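Local coordinates for protein glucose-6-phosphate isomerase (Plasmodium falciparum, PDB 3QKI) that probably interconverts alpha-D-glucose 6-phosphate and beta-D-fructose 6-phosphate, the isomerase step of glycolysis and gluconeogenesis, at residues A[115-120]-A[532-537]; A[96-101]-A[345-350]; A[319-324]-A[335-340]; A[141-146]-A[328-333]. One frame throughout, in Å; residues are numbered along the deposited sequence.

Helix 330-349 runs through three of the four contacts. Contact 4 takes its start, contact 3 its middle and contact 2 its C-terminal end. Contacts 3 and 4 lie 8 Å apart between centres and touch through I321, L143 and I146. Both are buried and mostly apolar across the interface. Contact 2 is also apolar, but it is only partly buried. Contact 1 does not use helix 330-349, yet R117 packs on L337 and C340 of it, and S535 meets F347. It differs in chemistry: a buried salt bridge ties a loop to helix 523-543. It is also the contact with a side chain about 10 Å from sugar-phosphate binding residues.

Contact 1: residues A[115-120]-A[532-537]; sequences ALRIPI and LYESRI
R117 and E534 meet because of how each chain leaves its backbone. R117 places CG between the backbone N and the carbonyl carbon (chi1 49°) and bends again at chi2, which brings the guanidinium to helix 523-543. E534 keeps CG beside its backbone N (chi1 -71°) and then runs extended toward the arginine. R117 grips end-on, with NH1 and NH2 both on one oxygen. R117 NH2 lies 2.7 Å from E534 OE1 and meets it nearly along the C-O bond direction. R117 NH1 is 2.8 Å from E534 OE1 and comes to the syn lone pair of that oxygen. Neither N-H points straight at the oxygen, as expected when two donors share it. The guanidinium and carboxylate are nearly coplanar, 22° apart. The protein is a phosphoglucose isomerase, a family built on two SIS domains, and this salt bridge joins the loop before strand 129-130 to the helix that follows strand 513-518. R117 NE makes a second salt bridge to D344, and NH1 also bonds T316 OG1, so NE, NH1 and NH2 are all engaged. The E534 side chain is about 10 Å from G176 and Q394, binding residues for fructose 6-phosphate, which is absent here.

Contact 2: residues A[96-101]-A[345-350]; sequences KTFMGE and EHFLHA
L348 packs its side chain on F98, and its carbonyl O joins A350 O in gripping K91 NZ of helix 90-99. The main packing is on the F98 ring. L348 CB sits over the centre of one face, 4.0 Å from the F98 ring centroid, a CH-pi contact. L348 CG is anti to the backbone N (chi1 177°), and both methyls then run back along the phenyl. L348 CD1 lies 3.9 Å from F98 CG, and L348 CD2 is equally far from F98 CD1. F347 comes from another side. Its CD2 lies at the edge of the F98 ring, near the ring plane, and is 3.6 Å from F98 CE2. The two rings meet obliquely, with their planes 57° apart. F347 continues inward to S535 and A539 of helix 523-543. Helix 90-99 ends just past F98 in a Schellman motif at G100, with E101 N bonded to K96 O at 3.0 Å. No hydrogen bond crosses between 96-101 and 345-350. The two segments are held to each other by dispersion and shape, while the hydrogen bonds from K91 lie about two turns before F98.

Contact 3: residues A[319-324]-A[335-340]; sequences VGILPL and NFLNGC
I321 of helix 318-328 and L337 of helix 330-349, both buried, reach toward each other tip to tip. I321 CD1 makes the touch, 3.8 Å from L337 CD2 and 4.1 Å from L337 CG. On I321, CG1 lies beside the backbone N (chi1 -52°) and carries CD1 out toward the partner helix. L337 also has CG beside its backbone N (chi1 -68°), and its CD2 branch meets the isoleucine. F336 is the second partner. Its ring stands obliquely to the isoleucine end, with F336 CD2 4.3 Å from I321 CD1. One methyl group therefore bridges two consecutive residues of the other helix. The backbones stay well apart: I321 CA and L337 CA are 9.0 Å from each other, so long side chains span the gap. No hydrogen bond crosses it. The helices 318-328 and 330-349 follow each other in sequence and run in roughly opposing directions here, as a helical hairpin. The first is kinked at P323, whose N has no bond to the turn before. Helix 135-154 packs against the same pair, with L143 on both I321 and L337, and I146 on I321. Helix 179-197 meets F336 and L324 through V184. V319 and L322 pack on strand 282-285, which places helix 318-328 against the five-stranded parallel sheet.

Contact 4: residues A[141-146]-A[328-333]; sequences GVLKKI and FGYKNM
Y330 is the residue of 328-333 that meets L143 and I146 of helix 135-154. The segment starts at F328, the last residue of helix 318-328, whose ring meets Y192 and F523. G329 follows with a positive phi of 95° and is the N-cap of helix 330-349. It forms the turn between two successive helices of the phosphoglucose isomerase fold, and Y330, the next residue, points toward helix 135-154. With its CG anti to the backbone N (chi1 -173°), Y330 carries its phenol out to that helix. Y330 and L143 cross at about a right angle. Y330 OH rests on the leucine, 3.5 Å from L143 CB, and L143 CD2 lies 4.2 Å from Y330 CE1. The ring also passes L143 O, 3.9 Å from Y330 CE1. Nearer its own backbone, Y330 CD1 has I146 CG2 at 4.4 Å. The packing is mostly van der Waals, with no hydrogen bond between the segments. N332 then turns back on the start of the segment: N332 ND2 donates to F328 O at 2.7 Å, tilted from the carbonyl plane. The same amide nitrogen also bonds E196 OE1.

Contact 1: residues A[115-120]-A[532-537]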
loop_
_atom_site.group_PDB
_atom_site.type_symbol
_atom_site.label_atom_id
_atom_site.label_comp_id
_atom_site.label_asym_id
_atom_site.label_seq_id
_atom_site.Cartn_x
_atom_site.Cartn_y
_atom_site.Cartn_z
ATOM N N ALA A 115 -25.142 -14.802 3.776
ATOM C CA ALA A 115 -25.629 -16.137 4.159
ATOM C C ALA A 115 -24.508 -17.002 4.729
ATOM O O ALA A 115 -24.781 -17.899 5.537
ATOM C CB ALA A 115 -26.271 -16.834 2.960
ATOM N N LEU A 116 -23.231 -16.713 4.336
ATOM C CA LEU A 116 -22.050 -17.458 4.782
ATOM C C LEU A 116 -21.842 -17.452 6.296
ATOM O O LEU A 116 -21.255 -18.387 6.847
ATOM C CB LEU A 116 -20.775 -16.934 4.098
ATOM C CG LEU A 116 -20.741 -17.068 2.575
ATOM C CD1 LEU A 116 -19.629 -16.208 1.983
ATOM C CD2 LEU A 116 -20.640 -18.526 2.135
ATOM N N ARG A 117 -22.293 -16.405 6.947
ATOM C CA ARG A 117 -22.095 -16.250 8.383
ATOM C C ARG A 117 -23.368 -16.380 9.233
ATOM O O ARG A 117 -23.307 -16.113 10.427
ATOM C CB ARG A 117 -21.314 -14.963 8.695
ATOM C CG ARG A 117 -21.870 -13.733 7.996
ATOM C CD ARG A 117 -21.042 -13.346 6.782
ATOM N NE ARG A 117 -21.250 -11.919 6.542
ATOM C CZ ARG A 117 -20.577 -11.178 5.673
ATOM N NH1 ARG A 117 -19.628 -11.724 4.915
ATOM N NH2 ARG A 117 -20.831 -9.883 5.570
ATOM N N ILE A 118 -24.504 -16.819 8.650
ATOM C CA ILE A 118 -25.725 -17.050 9.439
ATOM C C ILE A 118 -25.416 -18.303 10.328
ATOM O O ILE A 118 -24.939 -19.309 9.793
ATOM C CB ILE A 118 -26.983 -17.228 8.544
ATOM C CG1 ILE A 118 -27.317 -15.912 7.818
ATOM C CG2 ILE A 118 -28.197 -17.730 9.376
ATOM C CD1 ILE A 118 -28.376 -16.040 6.664
ATOM N N PRO A 119 -25.553 -18.211 11.675
ATOM C CA PRO A 119 -25.225 -19.380 12.526
ATOM C C PRO A 119 -26.229 -20.521 12.374
ATOM O O PRO A 119 -27.352 -20.298 11.924
ATOM C CB PRO A 119 -25.195 -18.801 13.946
ATOM C CG PRO A 119 -26.096 -17.618 13.898
ATOM C CD PRO A 119 -26.089 -17.088 12.478
ATOM N N ILE A 120 -25.801 -21.739 12.720
ATOM C CA ILE A 120 -26.566 -22.979 12.624
ATOM C C ILE A 120 -27.958 -22.918 13.269
ATOM O O ILE A 120 -28.900 -23.442 12.694
ATOM C CB ILE A 120 -25.727 -24.232 13.047
ATOM C CG1 ILE A 120 -26.377 -25.551 12.576
ATOM C CG2 ILE A 120 -25.445 -24.263 14.551
ATOM C CD1 ILE A 120 -25.943 -26.033 11.298
ATOM N N LEU A 532 -18.652 -4.345 8.434
ATOM C CA LEU A 532 -18.887 -2.911 8.398
ATOM C C LEU A 532 -18.513 -2.357 7.010
ATOM O O LEU A 532 -19.301 -1.624 6.424
ATOM C CB LEU A 532 -18.083 -2.206 9.524
ATOM C CG LEU A 532 -18.061 -0.669 9.511
ATOM C CD1 LEU A 532 -19.452 -0.109 9.598
ATOM C CD2 LEU A 532 -17.175 -0.116 10.632
ATOM N N TYR A 533 -17.336 -2.729 6.481
ATOM C CA TYR A 533 -16.872 -2.273 5.172
ATOM C C TYR A 533 -17.596 -2.965 4.015
ATOM O O TYR A 533 -17.946 -2.286 3.036
ATOM C CB TYR A 533 -15.330 -2.340 5.050
ATOM C CG TYR A 533 -14.684 -1.122 5.666
ATOM C CD1 TYR A 533 -14.525 -1.013 7.049
ATOM C CD2 TYR A 533 -14.338 -0.022 4.881
ATOM C CE1 TYR A 533 -14.018 0.151 7.634
ATOM C CE2 TYR A 533 -13.825 1.147 5.458
ATOM C CZ TYR A 533 -13.652 1.221 6.832
ATOM O OH TYR A 533 -13.139 2.365 7.409
ATOM N N GLU A 534 -17.885 -4.280 4.141
ATOM C CA GLU A 534 -18.651 -4.983 3.084
ATOM C C GLU A 534 -20.056 -4.335 2.985
ATOM O O GLU A 534 -20.517 -4.025 1.887
ATOM C CB GLU A 534 -18.799 -6.491 3.388
ATOM C CG GLU A 534 -17.523 -7.315 3.241
ATOM C CD GLU A 534 -17.715 -8.811 3.440
ATOM O OE1 GLU A 534 -18.798 -9.222 3.922
ATOM O OE2 GLU A 534 -16.800 -9.583 3.072
ATOM N N SER A 535 -20.674 -4.045 4.141
ATOM C CA SER A 535 -21.986 -3.387 4.204
ATOM C C SER A 535 -21.907 -1.968 3.632
ATOM O O SER A 535 -22.755 -1.600 2.825
ATOM C CB SER A 535 -22.510 -3.358 5.632
ATOM O OG SER A 535 -22.608 -4.660 6.176
ATOM N N ARG A 536 -20.874 -1.185 4.017
ATOM C CA ARG A 536 -20.675 0.177 3.526
ATOM C C ARG A 536 -20.584 0.207 2.013
ATOM O O ARG A 536 -21.225 1.052 1.399
ATOM C CB ARG A 536 -19.415 0.815 4.181
ATOM C CG ARG A 536 -19.070 2.230 3.711
ATOM C CD ARG A 536 -17.979 2.176 2.657
ATOM N NE ARG A 536 -17.408 3.487 2.321
ATOM C CZ ARG A 536 -16.414 4.065 2.991
ATOM N NH1 ARG A 536 -15.904 3.486 4.069
ATOM N NH2 ARG A 536 -15.934 5.233 2.595
ATOM N N ILE A 537 -19.794 -0.720 1.407
ATOM C CA ILE A 537 -19.635 -0.797 -0.051
ATOM C C ILE A 537 -20.937 -1.155 -0.774
ATOM O O ILE A 537 -21.270 -0.524 -1.784
ATOM C CB ILE A 537 -18.401 -1.645 -0.446
ATOM C CG1 ILE A 537 -17.094 -0.847 -0.150
ATOM C CG2 ILE A 537 -18.441 -2.131 -1.881
ATOM C CD1 ILE A 537 -17.045 0.690 -0.691
#

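Contact 2: residues A[96-101]-A[345-350]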
loop_
_atom_site.group_PDB
_atom_site.type_symbol
_atom_site.label_atom_id
_atom_site.label_comp_id
_atom_site.label_asym_id
_atom_site.label_seq_id
_atom_site.Cartn_x
_atom_site.Cartn_y
_atom_site.Cartn_z
ATOM N N LYS A 96 -33.560 -6.747 -0.611
ATOM C CA LYS A 96 -33.578 -7.649 -1.773
ATOM C C LYS A 96 -32.271 -8.454 -1.850
ATOM O O LYS A 96 -32.305 -9.644 -2.141
ATOM C CB LYS A 96 -33.764 -6.857 -3.076
ATOM C CG LYS A 96 -35.178 -6.384 -3.322
ATOM C CD LYS A 96 -35.180 -5.305 -4.392
ATOM C CE LYS A 96 -35.938 -5.706 -5.631
ATOM N NZ LYS A 96 -35.058 -5.749 -6.830
ATOM N N THR A 97 -31.127 -7.801 -1.559
ATOM C CA THR A 97 -29.808 -8.445 -1.556
ATOM C C THR A 97 -29.775 -9.575 -0.528
ATOM O O THR A 97 -29.446 -10.711 -0.889
ATOM C CB THR A 97 -28.700 -7.398 -1.345
ATOM O OG1 THR A 97 -28.861 -6.364 -2.319
ATOM C CG2 THR A 97 -27.289 -8.001 -1.465
ATOM N N PHE A 98 -30.133 -9.268 0.743
ATOM C CA PHE A 98 -30.162 -10.230 1.852
ATOM C C PHE A 98 -31.129 -11.402 1.568
ATOM O O PHE A 98 -30.831 -12.531 1.969
ATOM C CB PHE A 98 -30.557 -9.548 3.151
ATOM C CG PHE A 98 -29.416 -8.943 3.935
ATOM C CD1 PHE A 98 -28.949 -9.553 5.099
ATOM C CD2 PHE A 98 -28.833 -7.745 3.535
ATOM C CE1 PHE A 98 -27.915 -8.972 5.852
ATOM C CE2 PHE A 98 -27.779 -7.177 4.270
ATOM C CZ PHE A 98 -27.346 -7.783 5.433
ATOM N N MET A 99 -32.270 -11.117 0.880
ATOM C CA MET A 99 -33.294 -12.125 0.527
ATOM C C MET A 99 -32.859 -13.089 -0.587
ATOM O O MET A 99 -33.473 -14.132 -0.780
ATOM C CB MET A 99 -34.644 -11.465 0.173
ATOM C CG MET A 99 -35.383 -10.860 1.359
ATOM S SD MET A 99 -35.707 -12.003 2.733
ATOM C CE MET A 99 -34.706 -11.153 4.082
ATOM N N GLY A 100 -31.803 -12.758 -1.314
ATOM C CA GLY A 100 -31.335 -13.642 -2.385
ATOM C C GLY A 100 -31.842 -13.288 -3.766
ATOM O O GLY A 100 -31.655 -14.062 -4.710
ATOM N N GLU A 101 -32.436 -12.087 -3.924
ATOM C CA GLU A 101 -32.891 -11.629 -5.232
ATOM C C GLU A 101 -31.699 -11.365 -6.122
ATOM O O GLU A 101 -30.608 -11.069 -5.615
ATOM C CB GLU A 101 -33.775 -10.388 -5.107
ATOM C CG GLU A 101 -35.046 -10.690 -4.331
ATOM C CD GLU A 101 -36.180 -9.703 -4.504
ATOM O OE1 GLU A 101 -36.284 -9.088 -5.593
ATOM O OE2 GLU A 101 -37.011 -9.606 -3.572
ATOM N N GLU A 345 -26.848 -8.057 10.558
ATOM C CA GLU A 345 -28.181 -7.852 11.164
ATOM C C GLU A 345 -28.453 -6.387 11.457
ATOM O O GLU A 345 -29.557 -5.897 11.202
ATOM C CB GLU A 345 -28.344 -8.704 12.437
ATOM C CG GLU A 345 -28.423 -10.193 12.148
ATOM C CD GLU A 345 -29.779 -10.667 11.656
ATOM O OE1 GLU A 345 -30.743 -10.608 12.447
ATOM O OE2 GLU A 345 -29.871 -11.125 10.494
ATOM N N HIS A 346 -27.424 -5.667 11.934
ATOM C CA HIS A 346 -27.500 -4.234 12.197
ATOM C C HIS A 346 -27.732 -3.501 10.867
ATOM O O HIS A 346 -28.643 -2.669 10.758
ATOM C CB HIS A 346 -26.188 -3.733 12.857
ATOM C CG HIS A 346 -26.106 -2.254 12.949
ATOM N ND1 HIS A 346 -26.813 -1.547 13.913
ATOM C CD2 HIS A 346 -25.434 -1.376 12.167
ATOM C CE1 HIS A 346 -26.542 -0.270 13.703
ATOM N NE2 HIS A 346 -25.715 -0.113 12.662
ATOM N N PHE A 347 -26.926 -3.832 9.854
ATOM C CA PHE A 347 -27.037 -3.219 8.529
ATOM C C PHE A 347 -28.456 -3.393 7.929
ATOM O O PHE A 347 -29.037 -2.447 7.393
ATOM C CB PHE A 347 -25.985 -3.832 7.590
ATOM C CG PHE A 347 -26.010 -3.365 6.150
ATOM C CD1 PHE A 347 -26.147 -2.010 5.839
ATOM C CD2 PHE A 347 -25.777 -4.255 5.118
ATOM C CE1 PHE A 347 -26.124 -1.579 4.514
ATOM C CE2 PHE A 347 -25.712 -3.819 3.793
ATOM C CZ PHE A 347 -25.850 -2.483 3.498
ATOM N N LEU A 348 -29.003 -4.603 8.028
ATOM C CA LEU A 348 -30.318 -4.887 7.470
ATOM C C LEU A 348 -31.458 -4.212 8.237
ATOM O O LEU A 348 -32.389 -3.680 7.615
ATOM C CB LEU A 348 -30.538 -6.410 7.446
ATOM C CG LEU A 348 -31.905 -6.920 6.967
ATOM C CD1 LEU A 348 -32.128 -6.606 5.473
ATOM C CD2 LEU A 348 -32.026 -8.429 7.198
ATOM N N HIS A 349 -31.425 -4.298 9.567
ATOM C CA HIS A 349 -32.519 -3.858 10.422
ATOM C C HIS A 349 -32.500 -2.442 10.989
ATOM O O HIS A 349 -33.585 -1.886 11.193
ATOM C CB HIS A 349 -32.765 -4.886 11.535
ATOM C CG HIS A 349 -33.141 -6.239 11.022
ATOM N ND1 HIS A 349 -34.358 -6.462 10.395
ATOM C CD2 HIS A 349 -32.443 -7.394 11.037
ATOM C CE1 HIS A 349 -34.359 -7.748 10.063
ATOM N NE2 HIS A 349 -33.242 -8.353 10.450
ATOM N N ALA A 350 -31.326 -1.859 11.296
ATOM C CA ALA A 350 -31.290 -0.519 11.901
ATOM C C ALA A 350 -31.901 0.545 11.014
ATOM O O ALA A 350 -31.670 0.526 9.799
ATOM C CB ALA A 350 -29.858 -0.123 12.275
#

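Contact 3: residues A[319-324]-A[335-340]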
loop_
_atom_site.group_PDB
_atom_site.type_symbol
_atom_site.label_atom_id
_atom_site.label_comp_id
_atom_site.label_asym_id
_atom_site.label_seq_id
_atom_site.Cartn_x
_atom_site.Cartn_y
_atom_site.Cartn_z
ATOM N N VAL A 319 -13.031 -20.076 1.174
ATOM C CA VAL A 319 -11.863 -19.309 0.666
ATOM C C VAL A 319 -10.950 -18.849 1.834
ATOM O O VAL A 319 -9.738 -19.095 1.814
ATOM C CB VAL A 319 -12.280 -18.094 -0.216
ATOM C CG1 VAL A 319 -11.083 -17.162 -0.483
ATOM C CG2 VAL A 319 -12.919 -18.557 -1.526
ATOM N N GLY A 320 -11.560 -18.213 2.828
ATOM C CA GLY A 320 -10.859 -17.733 4.011
ATOM C C GLY A 320 -11.052 -18.625 5.218
ATOM O O GLY A 320 -10.103 -18.853 5.965
ATOM N N ILE A 321 -12.273 -19.165 5.426
ATOM C CA ILE A 321 -12.548 -19.986 6.614
ATOM C C ILE A 321 -11.674 -21.238 6.705
ATOM O O ILE A 321 -11.247 -21.581 7.792
ATOM C CB ILE A 321 -14.052 -20.224 6.918
ATOM C CG1 ILE A 321 -14.861 -18.886 6.975
ATOM C CG2 ILE A 321 -14.253 -21.045 8.217
ATOM C CD1 ILE A 321 -14.330 -17.721 8.012
ATOM N N LEU A 322 -11.360 -21.868 5.574
ATOM C CA LEU A 322 -10.478 -23.032 5.622
ATOM C C LEU A 322 -9.031 -22.692 6.056
ATOM O O LEU A 322 -8.631 -23.186 7.112
ATOM C CB LEU A 322 -10.527 -23.865 4.341
ATOM C CG LEU A 322 -9.508 -24.983 4.257
ATOM C CD1 LEU A 322 -9.833 -26.123 5.239
ATOM C CD2 LEU A 322 -9.388 -25.461 2.863
ATOM N N PRO A 323 -8.245 -21.816 5.374
ATOM C CA PRO A 323 -6.885 -21.551 5.870
ATOM C C PRO A 323 -6.867 -20.891 7.248
ATOM O O PRO A 323 -5.989 -21.212 8.042
ATOM C CB PRO A 323 -6.269 -20.664 4.790
ATOM C CG PRO A 323 -7.440 -20.029 4.118
ATOM C CD PRO A 323 -8.495 -21.098 4.107
ATOM N N LEU A 324 -7.853 -20.034 7.559
ATOM C CA LEU A 324 -7.860 -19.359 8.873
ATOM C C LEU A 324 -8.229 -20.288 10.040
ATOM O O LEU A 324 -7.736 -20.080 11.149
ATOM C CB LEU A 324 -8.734 -18.085 8.858
ATOM C CG LEU A 324 -8.289 -16.951 7.892
ATOM C CD1 LEU A 324 -9.458 -15.957 7.616
ATOM C CD2 LEU A 324 -7.016 -16.245 8.391
ATOM N N ASN A 335 -16.347 -17.401 15.980
ATOM C CA ASN A 335 -16.534 -16.105 16.634
ATOM C C ASN A 335 -16.420 -14.961 15.618
ATOM O O ASN A 335 -17.165 -13.987 15.735
ATOM C CB ASN A 335 -15.524 -15.889 17.763
ATOM C CG ASN A 335 -15.864 -16.706 18.976
ATOM O OD1 ASN A 335 -17.020 -17.100 19.193
ATOM N ND2 ASN A 335 -14.862 -17.023 19.773
ATOM N N PHE A 336 -15.465 -15.068 14.655
ATOM C CA PHE A 336 -15.273 -14.095 13.572
ATOM C C PHE A 336 -16.571 -14.032 12.755
ATOM O O PHE A 336 -17.062 -12.942 12.469
ATOM C CB PHE A 336 -14.108 -14.492 12.669
ATOM C CG PHE A 336 -13.903 -13.604 11.448
ATOM C CD1 PHE A 336 -13.173 -12.423 11.539
ATOM C CD2 PHE A 336 -14.404 -13.973 10.203
ATOM C CE1 PHE A 336 -12.981 -11.608 10.413
ATOM C CE2 PHE A 336 -14.204 -13.160 9.081
ATOM C CZ PHE A 336 -13.507 -11.974 9.199
ATOM N N LEU A 337 -17.141 -15.209 12.418
ATOM C CA LEU A 337 -18.405 -15.304 11.660
ATOM C C LEU A 337 -19.557 -14.671 12.403
ATOM O O LEU A 337 -20.358 -13.987 11.774
ATOM C CB LEU A 337 -18.727 -16.754 11.242
ATOM C CG LEU A 337 -17.781 -17.357 10.184
ATOM C CD1 LEU A 337 -18.020 -18.874 10.026
ATOM C CD2 LEU A 337 -17.938 -16.670 8.846
ATOM N N ASN A 338 -19.610 -14.842 13.745
ATOM C CA ASN A 338 -20.647 -14.244 14.590
ATOM C C ASN A 338 -20.568 -12.730 14.542
ATOM O O ASN A 338 -21.605 -12.069 14.495
ATOM C CB ASN A 338 -20.537 -14.738 16.044
ATOM C CG ASN A 338 -20.855 -16.201 16.203
ATOM O OD1 ASN A 338 -21.318 -16.875 15.277
ATOM N ND2 ASN A 338 -20.601 -16.730 17.390
ATOM N N GLY A 339 -19.343 -12.198 14.515
ATOM C CA GLY A 339 -19.101 -10.767 14.377
ATOM C C GLY A 339 -19.662 -10.238 13.072
ATOM O O GLY A 339 -20.398 -9.255 13.077
ATOM N N CYS A 340 -19.350 -10.918 11.949
ATOM C CA CYS A 340 -19.841 -10.581 10.609
ATOM C C CYS A 340 -21.361 -10.564 10.631
ATOM O O CYS A 340 -21.989 -9.619 10.137
ATOM C CB CYS A 340 -19.332 -11.575 9.567
ATOM S SG CYS A 340 -17.535 -11.563 9.339
#

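Contact 4: residues A[141-146]-A[328-333]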
loop_
_atom_site.group_PDB
_atom_site.type_symbol
_atom_site.label_atom_id
_atom_site.label_comp_id
_atom_site.label_asym_id
_atom_site.label_seq_id
_atom_site.Cartn_x
_atom_site.Cartn_y
_atom_site.Cartn_z
ATOM N N GLY A 141 -22.842 -27.377 5.584
ATOM C CA GLY A 141 -22.223 -28.632 5.166
ATOM C C GLY A 141 -20.733 -28.399 4.978
ATOM O O GLY A 141 -19.907 -29.171 5.471
ATOM N N VAL A 142 -20.377 -27.278 4.324
ATOM C CA VAL A 142 -18.974 -26.891 4.108
ATOM C C VAL A 142 -18.299 -26.509 5.427
ATOM O O VAL A 142 -17.205 -26.993 5.694
ATOM C CB VAL A 142 -18.814 -25.802 3.018
ATOM C CG1 VAL A 142 -17.365 -25.336 2.903
ATOM C CG2 VAL A 142 -19.305 -26.310 1.685
ATOM N N LEU A 143 -18.961 -25.679 6.265
ATOM C CA LEU A 143 -18.408 -25.270 7.548
ATOM C C LEU A 143 -18.103 -26.479 8.465
ATOM O O LEU A 143 -17.029 -26.521 9.065
ATOM C CB LEU A 143 -19.298 -24.215 8.253
ATOM C CG LEU A 143 -19.293 -22.823 7.631
ATOM C CD1 LEU A 143 -20.273 -21.917 8.328
ATOM C CD2 LEU A 143 -17.899 -22.203 7.681
ATOM N N LYS A 144 -18.999 -27.506 8.478
ATOM C CA LYS A 144 -18.784 -28.723 9.270
ATOM C C LYS A 144 -17.556 -29.489 8.742
ATOM O O LYS A 144 -16.773 -30.003 9.532
ATOM C CB LYS A 144 -20.023 -29.628 9.228
ATOM C CG LYS A 144 -21.124 -29.142 10.161
ATOM C CD LYS A 144 -22.454 -29.768 9.754
ATOM C CE LYS A 144 -23.351 -30.127 10.910
ATOM N NZ LYS A 144 -23.935 -28.929 11.564
ATOM N N LYS A 145 -17.382 -29.519 7.419
ATOM C CA LYS A 145 -16.261 -30.174 6.766
ATOM C C LYS A 145 -14.944 -29.451 7.149
ATOM O O LYS A 145 -13.928 -30.113 7.401
ATOM C CB LYS A 145 -16.474 -30.159 5.241
ATOM C CG LYS A 145 -15.480 -30.989 4.458
ATOM C CD LYS A 145 -15.776 -30.906 2.987
ATOM C CE LYS A 145 -14.655 -31.376 2.124
ATOM N NZ LYS A 145 -14.434 -32.824 2.268
ATOM N N ILE A 146 -14.973 -28.108 7.197
ATOM C CA ILE A 146 -13.795 -27.284 7.565
ATOM C C ILE A 146 -13.457 -27.503 9.034
ATOM O O ILE A 146 -12.278 -27.701 9.361
ATOM C CB ILE A 146 -14.001 -25.773 7.249
ATOM C CG1 ILE A 146 -14.079 -25.535 5.725
ATOM C CG2 ILE A 146 -12.904 -24.905 7.922
ATOM C CD1 ILE A 146 -14.613 -24.162 5.322
ATOM N N PHE A 328 -5.818 -20.845 13.112
ATOM C CA PHE A 328 -6.286 -20.401 14.416
ATOM C C PHE A 328 -7.277 -21.297 15.161
ATOM O O PHE A 328 -7.560 -21.021 16.328
ATOM C CB PHE A 328 -6.896 -19.002 14.289
ATOM C CG PHE A 328 -6.030 -17.984 13.584
ATOM C CD1 PHE A 328 -4.680 -17.850 13.906
ATOM C CD2 PHE A 328 -6.570 -17.132 12.629
ATOM C CE1 PHE A 328 -3.889 -16.900 13.269
ATOM C CE2 PHE A 328 -5.783 -16.152 12.017
ATOM C CZ PHE A 328 -4.453 -16.036 12.346
ATOM N N GLY A 329 -7.815 -22.298 14.479
ATOM C CA GLY A 329 -8.840 -23.182 15.038
ATOM C C GLY A 329 -10.221 -22.687 14.639
ATOM O O GLY A 329 -10.461 -21.475 14.575
ATOM N N TYR A 330 -11.132 -23.616 14.327
ATOM C CA TYR A 330 -12.500 -23.300 13.929
ATOM C C TYR A 330 -13.270 -22.452 14.945
ATOM O O TYR A 330 -14.036 -21.572 14.528
ATOM C CB TYR A 330 -13.291 -24.573 13.588
ATOM C CG TYR A 330 -14.654 -24.256 13.020
ATOM C CD1 TYR A 330 -14.795 -23.792 11.713
ATOM C CD2 TYR A 330 -15.793 -24.316 13.817
ATOM C CE1 TYR A 330 -16.045 -23.435 11.207
ATOM C CE2 TYR A 330 -17.046 -23.984 13.313
ATOM C CZ TYR A 330 -17.167 -23.542 12.009
ATOM O OH TYR A 330 -18.396 -23.180 11.517
ATOM N N LYS A 331 -13.110 -22.734 16.272
ATOM C CA LYS A 331 -13.816 -21.988 17.329
ATOM C C LYS A 331 -13.557 -20.483 17.186
ATOM O O LYS A 331 -14.486 -19.697 17.317
ATOM C CB LYS A 331 -13.383 -22.429 18.739
ATOM C CG LYS A 331 -14.111 -23.644 19.271
ATOM C CD LYS A 331 -13.884 -23.838 20.778
ATOM C CE LYS A 331 -14.709 -22.912 21.651
ATOM N NZ LYS A 331 -14.560 -23.247 23.095
ATOM N N ASN A 332 -12.304 -20.090 16.902
ATOM C CA ASN A 332 -11.957 -18.681 16.723
ATOM C C ASN A 332 -12.646 -18.120 15.463
ATOM O O ASN A 332 -13.235 -17.057 15.521
ATOM C CB ASN A 332 -10.439 -18.501 16.661
ATOM C CG ASN A 332 -9.751 -18.578 17.999
ATOM O OD1 ASN A 332 -10.246 -18.094 19.002
ATOM N ND2 ASN A 332 -8.572 -19.164 18.029
ATOM N N MET A 333 -12.651 -18.887 14.375
ATOM C CA MET A 333 -13.299 -18.512 13.128
ATOM C C MET A 333 -14.822 -18.426 13.239
ATOM O O MET A 333 -15.425 -17.568 12.570
ATOM C CB MET A 333 -12.783 -19.323 11.952
ATOM C CG MET A 333 -11.302 -19.055 11.641
ATOM S SD MET A 333 -10.739 -17.336 11.923
ATOM C CE MET A 333 -11.663 -16.455 10.601
#